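Local structure of suppressor protein MPT5 (Saccharomyces cerevisiae, 5BZ1) at residues C70-Q83 with K104-I118. The protein binds specific sequences in the 3'-untranslated regions of target mRNAs through its Pumilio repeats and regulates them post-transcriptionally, repressing HO expression. Numbering follows the deposited sequence.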
loop_
_atom_site.group_PDB
_atom_site.type_symbol
_atom_site.label_atom_id
_atom_site.label_comp_id
_atom_site.label_asym_id
_atom_site.label_seq_id
_atom_site.Cartn_x
_atom_site.Cartn_y
_atom_site.Cartn_z
ATOM N N CYS A 70 3.929 27.871 8.870
ATOM C CA CYS A 70 4.834 26.734 9.049
ATOM C C CYS A 70 6.205 26.934 8.401
ATOM O O CYS A 70 7.183 26.298 8.797
ATOM C CB CYS A 70 4.201 25.445 8.515
ATOM S SG CYS A 70 2.893 24.783 9.567
ATOM N N ASP A 71 6.276 27.817 7.409
ATOM C CA ASP A 71 7.534 28.092 6.724
ATOM C C ASP A 71 8.386 29.133 7.460
ATOM O O ASP A 71 9.534 29.367 7.088
ATOM C CB ASP A 71 7.272 28.556 5.287
ATOM C CG ASP A 71 6.805 27.429 4.381
ATOM O OD1 ASP A 71 7.161 26.262 4.648
ATOM O OD2 ASP A 71 6.091 27.717 3.395
ATOM N N TYR A 72 7.830 29.743 8.505
ATOM C CA TYR A 72 8.488 30.873 9.163
ATOM C C TYR A 72 8.609 30.758 10.688
ATOM O O TYR A 72 9.450 31.423 11.294
ATOM C CB TYR A 72 7.777 32.182 8.800
ATOM C CG TYR A 72 7.742 32.471 7.316
ATOM C CD1 TYR A 72 8.809 33.094 6.688
ATOM C CD2 TYR A 72 6.641 32.123 6.546
ATOM C CE1 TYR A 72 8.783 33.363 5.334
ATOM C CE2 TYR A 72 6.608 32.388 5.189
ATOM C CZ TYR A 72 7.682 33.009 4.592
ATOM O OH TYR A 72 7.656 33.275 3.244
ATOM N N LEU A 73 7.769 29.927 11.302
ATOM C CA LEU A 73 7.752 29.771 12.759
ATOM C C LEU A 73 9.099 29.310 13.321
ATOM O O LEU A 73 9.790 28.494 12.709
ATOM C CB LEU A 73 6.665 28.778 13.192
ATOM C CG LEU A 73 5.195 29.161 13.007
ATOM C CD1 LEU A 73 4.275 28.047 13.499
ATOM C CD2 LEU A 73 4.881 30.461 13.723
ATOM N N THR A 74 9.472 29.842 14.484
ATOM C CA THR A 74 10.629 29.340 15.216
ATOM C C THR A 74 10.291 27.946 15.725
ATOM O O THR A 74 9.125 27.558 15.733
ATOM C CB THR A 74 10.962 30.222 16.430
ATOM O OG1 THR A 74 9.876 30.175 17.364
ATOM C CG2 THR A 74 11.207 31.670 16.006
ATOM N N ALA A 75 11.304 27.197 16.152
ATOM C CA ALA A 75 11.078 25.872 16.716
ATOM C C ALA A 75 10.188 25.960 17.952
ATOM O O ALA A 75 9.301 25.126 18.146
ATOM C CB ALA A 75 12.391 25.208 17.058
ATOM N N GLU A 76 10.437 26.966 18.787
ATOM C CA GLU A 76 9.614 27.201 19.969
ATOM C C GLU A 76 8.155 27.442 19.592
ATOM O O GLU A 76 7.252 26.847 20.181
ATOM C CB GLU A 76 10.141 28.393 20.772
ATOM C CG GLU A 76 10.989 28.012 21.972
ATOM C CD GLU A 76 11.146 29.155 22.961
ATOM O OE1 GLU A 76 11.111 30.329 22.531
ATOM O OE2 GLU A 76 11.301 28.875 24.170
ATOM N N GLN A 77 7.933 28.316 18.613
ATOM C CA GLN A 77 6.583 28.642 18.159
ATOM C C GLN A 77 5.846 27.428 17.590
ATOM O O GLN A 77 4.656 27.246 17.843
ATOM C CB GLN A 77 6.613 29.782 17.132
ATOM C CG GLN A 77 6.838 31.175 17.732
ATOM C CD GLN A 77 7.149 32.228 16.677
ATOM O OE1 GLN A 77 7.616 31.909 15.583
ATOM N NE2 GLN A 77 6.890 33.491 17.005
ATOM N N LYS A 78 6.546 26.595 16.824
ATOM C CA LYS A 78 5.907 25.424 16.224
ATOM C C LYS A 78 5.594 24.344 17.265
ATOM O O LYS A 78 4.567 23.666 17.181
ATOM C CB LYS A 78 6.747 24.852 15.075
ATOM C CG LYS A 78 6.115 23.635 14.402
ATOM C CD LYS A 78 6.817 23.276 13.099
ATOM C CE LYS A 78 6.556 24.323 12.033
ATOM N NZ LYS A 78 7.576 24.270 10.952
ATOM N N THR A 79 6.476 24.198 18.250
ATOM C CA THR A 79 6.254 23.253 19.340
ATOM C C THR A 79 5.014 23.638 20.155
ATOM O O THR A 79 4.208 22.777 20.521
ATOM C CB THR A 79 7.491 23.154 20.254
ATOM O OG1 THR A 79 8.603 22.660 19.495
ATOM C CG2 THR A 79 7.230 22.212 21.416
ATOM N N LEU A 80 4.856 24.931 20.424
ATOM C CA LEU A 80 3.689 25.411 21.159
ATOM C C LEU A 80 2.403 25.197 20.358
ATOM O O LEU A 80 1.381 24.800 20.921
ATOM C CB LEU A 80 3.856 26.882 21.548
ATOM C CG LEU A 80 2.692 27.518 22.308
ATOM C CD1 LEU A 80 2.312 26.668 23.509
ATOM C CD2 LEU A 80 3.029 28.940 22.746
ATOM N N LEU A 81 2.461 25.457 19.051
ATOM C CA LEU A 81 1.328 25.203 18.158
ATOM C C LEU A 81 0.898 23.736 18.216
ATOM O O LEU A 81 -0.290 23.428 18.338
ATOM C CB LEU A 81 1.680 25.590 16.716
ATOM C CG LEU A 81 0.802 25.018 15.594
ATOM C CD1 LEU A 81 -0.625 25.518 15.696
ATOM C CD2 LEU A 81 1.367 25.341 14.220
ATOM N N ILE A 82 1.873 22.837 18.125
ATOM C CA ILE A 82 1.596 21.407 18.140
ATOM C C ILE A 82 1.114 20.959 19.523
ATOM O O ILE A 82 0.221 20.118 19.631
ATOM C CB ILE A 82 2.828 20.597 17.686
ATOM C CG1 ILE A 82 3.111 20.862 16.206
ATOM C CG2 ILE A 82 2.622 19.106 17.918
ATOM C CD1 ILE A 82 4.366 20.182 15.676
ATOM N N GLN A 83 1.698 21.534 20.573
ATOM C CA GLN A 83 1.255 21.269 21.941
ATOM C C GLN A 83 -0.218 21.620 22.128
ATOM O O GLN A 83 -0.926 20.968 22.892
ATOM C CB GLN A 83 2.104 22.055 22.947
ATOM C CG GLN A 83 3.265 21.269 23.550
ATOM C CD GLN A 83 4.299 22.165 24.216
ATOM O OE1 GLN A 83 4.230 23.393 24.120
ATOM N NE2 GLN A 83 5.264 21.555 24.894
ATOM N N LYS A 104 0.924 19.870 6.214
ATOM C CA LYS A 104 1.986 20.872 6.170
ATOM C C LYS A 104 2.779 20.890 7.477
ATOM O O LYS A 104 4.008 20.977 7.467
ATOM C CB LYS A 104 1.408 22.262 5.888
ATOM C CG LYS A 104 2.468 23.341 5.691
ATOM C CD LYS A 104 3.430 22.967 4.565
ATOM C CE LYS A 104 4.542 24.000 4.396
ATOM N NZ LYS A 104 4.052 25.283 3.829
ATOM N N ILE A 105 2.064 20.802 8.597
ATOM C CA ILE A 105 2.695 20.782 9.914
ATOM C C ILE A 105 3.648 19.593 10.051
ATOM O O ILE A 105 4.809 19.761 10.435
ATOM C CB ILE A 105 1.643 20.758 11.040
ATOM C CG1 ILE A 105 0.911 22.102 11.104
ATOM C CG2 ILE A 105 2.290 20.453 12.384
ATOM C CD1 ILE A 105 -0.263 22.125 12.068
ATOM N N ILE A 106 3.153 18.399 9.733
ATOM C CA ILE A 106 3.978 17.193 9.734
ATOM C C ILE A 106 5.175 17.358 8.802
ATOM O O ILE A 106 6.295 16.969 9.138
ATOM C CB ILE A 106 3.160 15.953 9.295
ATOM C CG1 ILE A 106 2.102 15.613 10.343
ATOM C CG2 ILE A 106 4.067 14.747 9.059
ATOM C CD1 ILE A 106 1.027 14.671 9.839
ATOM N N ASP A 107 4.935 17.943 7.633
ATOM C CA ASP A 107 5.966 18.078 6.608
ATOM C C ASP A 107 7.106 19.002 7.034
ATOM O O ASP A 107 8.207 18.929 6.483
ATOM C CB ASP A 107 5.349 18.590 5.307
ATOM C CG ASP A 107 6.220 18.313 4.098
ATOM O OD1 ASP A 107 6.659 17.155 3.928
ATOM O OD2 ASP A 107 6.467 19.253 3.315
ATOM N N THR A 108 6.842 19.861 8.018
ATOM C CA THR A 108 7.826 20.847 8.460
ATOM C C THR A 108 8.194 20.760 9.943
ATOM O O THR A 108 8.568 21.770 10.540
ATOM C CB THR A 108 7.352 22.289 8.165
ATOM O OG1 THR A 108 6.123 22.546 8.857
ATOM C CG2 THR A 108 7.142 22.490 6.674
ATOM N N VAL A 109 8.087 19.572 10.537
ATOM C CA VAL A 109 8.509 19.400 11.932
ATOM C C VAL A 109 9.999 19.704 12.092
ATOM O O VAL A 109 10.799 19.388 11.208
ATOM C CB VAL A 109 8.208 17.990 12.484
ATOM C CG1 VAL A 109 6.716 17.809 12.712
ATOM C CG2 VAL A 109 8.753 16.912 11.552
ATOM N N ASP A 110 10.361 20.322 13.213
ATOM C CA ASP A 110 11.735 20.748 13.449
ATOM C C ASP A 110 12.559 19.687 14.166
ATOM O O ASP A 110 13.772 19.589 13.965
ATOM C CB ASP A 110 11.758 22.029 14.286
ATOM C CG ASP A 110 11.118 23.201 13.579
ATOM O OD1 ASP A 110 11.560 23.536 12.459
ATOM O OD2 ASP A 110 10.167 23.784 14.143
ATOM N N ASN A 111 11.902 18.896 15.011
ATOM C CA ASN A 111 12.619 17.984 15.895
ATOM C C ASN A 111 11.767 16.822 16.400
ATOM O O ASN A 111 10.567 16.737 16.117
ATOM C CB ASN A 111 13.197 18.761 17.083
ATOM C CG ASN A 111 12.135 19.544 17.841
ATOM O OD1 ASN A 111 11.106 18.994 18.238
ATOM N ND2 ASN A 111 12.373 20.840 18.030
ATOM N N GLU A 112 12.406 15.951 17.177
ATOM C CA GLU A 112 11.786 14.745 17.715
ATOM C C GLU A 112 10.647 15.063 18.686
ATOM O O GLU A 112 9.635 14.355 18.724
ATOM C CB GLU A 112 12.850 13.908 18.428
ATOM C CG GLU A 112 12.394 12.523 18.865
ATOM C CD GLU A 112 12.780 11.449 17.871
ATOM O OE1 GLU A 112 13.204 11.808 16.753
ATOM O OE2 GLU A 112 12.669 10.251 18.207
ATOM N N VAL A 113 10.828 16.118 19.477
ATOM C CA VAL A 113 9.815 16.548 20.435
ATOM C C VAL A 113 8.472 16.786 19.744
ATOM O O VAL A 113 7.435 16.306 20.205
ATOM C CB VAL A 113 10.256 17.823 21.181
ATOM C CG1 VAL A 113 9.120 18.367 22.039
ATOM C CG2 VAL A 113 11.484 17.536 22.033
ATOM N N GLN A 114 8.504 17.511 18.631
ATOM C CA GLN A 114 7.298 17.796 17.861
ATOM C C GLN A 114 6.680 16.529 17.277
ATOM O O GLN A 114 5.461 16.369 17.280
ATOM C CB GLN A 114 7.607 18.795 16.745
ATOM C CG GLN A 114 7.897 20.216 17.240
ATOM C CD GLN A 114 8.459 21.109 16.150
ATOM O OE1 GLN A 114 8.414 20.762 14.968
ATOM N NE2 GLN A 114 9.000 22.263 16.542
ATOM N N ILE A 115 7.525 15.638 16.767
ATOM C CA ILE A 115 7.053 14.384 16.189
ATOM C C ILE A 115 6.353 13.531 17.248
ATOM O O ILE A 115 5.270 12.996 17.003
ATOM C CB ILE A 115 8.205 13.596 15.524
ATOM C CG1 ILE A 115 8.721 14.352 14.300
ATOM C CG2 ILE A 115 7.751 12.201 15.113
ATOM C CD1 ILE A 115 9.963 13.746 13.666
ATOM N N ASP A 116 6.960 13.421 18.426
ATOM C CA ASP A 116 6.386 12.628 19.511
ATOM C C ASP A 116 5.056 13.189 20.034
ATOM O O ASP A 116 4.174 12.429 20.427
ATOM C CB ASP A 116 7.398 12.459 20.648
ATOM C CG ASP A 116 8.516 11.498 20.289
ATOM O OD1 ASP A 116 8.353 10.735 19.313
ATOM O OD2 ASP A 116 9.552 11.502 20.985
ATOM N N LEU A 117 4.914 14.513 20.035
ATOM C CA LEU A 117 3.643 15.140 20.400
ATOM C C LEU A 117 2.534 14.741 19.426
ATOM O O LEU A 117 1.440 14.356 19.837
ATOM C CB LEU A 117 3.777 16.662 20.446
ATOM C CG LEU A 117 4.450 17.236 21.691
ATOM C CD1 LEU A 117 4.684 18.730 21.531
ATOM C CD2 LEU A 117 3.608 16.962 22.928
ATOM N N ILE A 118 2.831 14.831 18.133
ATOM C CA ILE A 118 1.900 14.413 17.088
ATOM C C ILE A 118 1.525 12.935 17.247
ATOM O O ILE A 118 0.347 12.574 17.209
ATOM C CB ILE A 118 2.503 14.651 15.688
ATOM C CG1 ILE A 118 2.561 16.150 15.380
ATOM C CG2 ILE A 118 1.702 13.930 14.618
ATOM C CD1 ILE A 118 3.409 16.497 14.166
HETATM O O HOH W 1 9.378 25.640 12.553
HETATM O O HOH W 2 11.144 22.903 20.539
#
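In the PUF domain's stack of Pumilio repeats, K78 of repeat 2 reaches T108 of repeat 3 in the turn between helices 98-107 and 112-121, while helix 75-85 packs beside helix 112-121, the axes of segments 75-83 and 112-118 approaching to 9.6 Å at 10°. With CG anti to the backbone N (chi1 -179°) and a bend at chi3, K78 crosses T108 at about a right angle. Its NZ gives T108 O a 2.7 Å bond, tilted 35° from the carbonyl plane, and T108 OG1 a weak one; it also donates to C70 O, on a lone pair, and to a water that bridges L73 O and D110 OD2. A methionine in its place would probably leave the carbonyls of C70 and T108 without the ammonium that links them. Deeper in, I82 fits as a knob among I105, Q114, L117 and I118, CG2 lying 3.7 Å from L117 CB. K104 NZ forms a salt bridge with D71 (OD2 at 3.2 Å), its hydrogen bonds to the carboxylate weak, and also bonds Q67 O. The Q114 amide closes on its own loop: OE1 accepts from D110 N at 2.7 Å, and NE2 donates in its amide plane to the anti lone pair of D110 OD2.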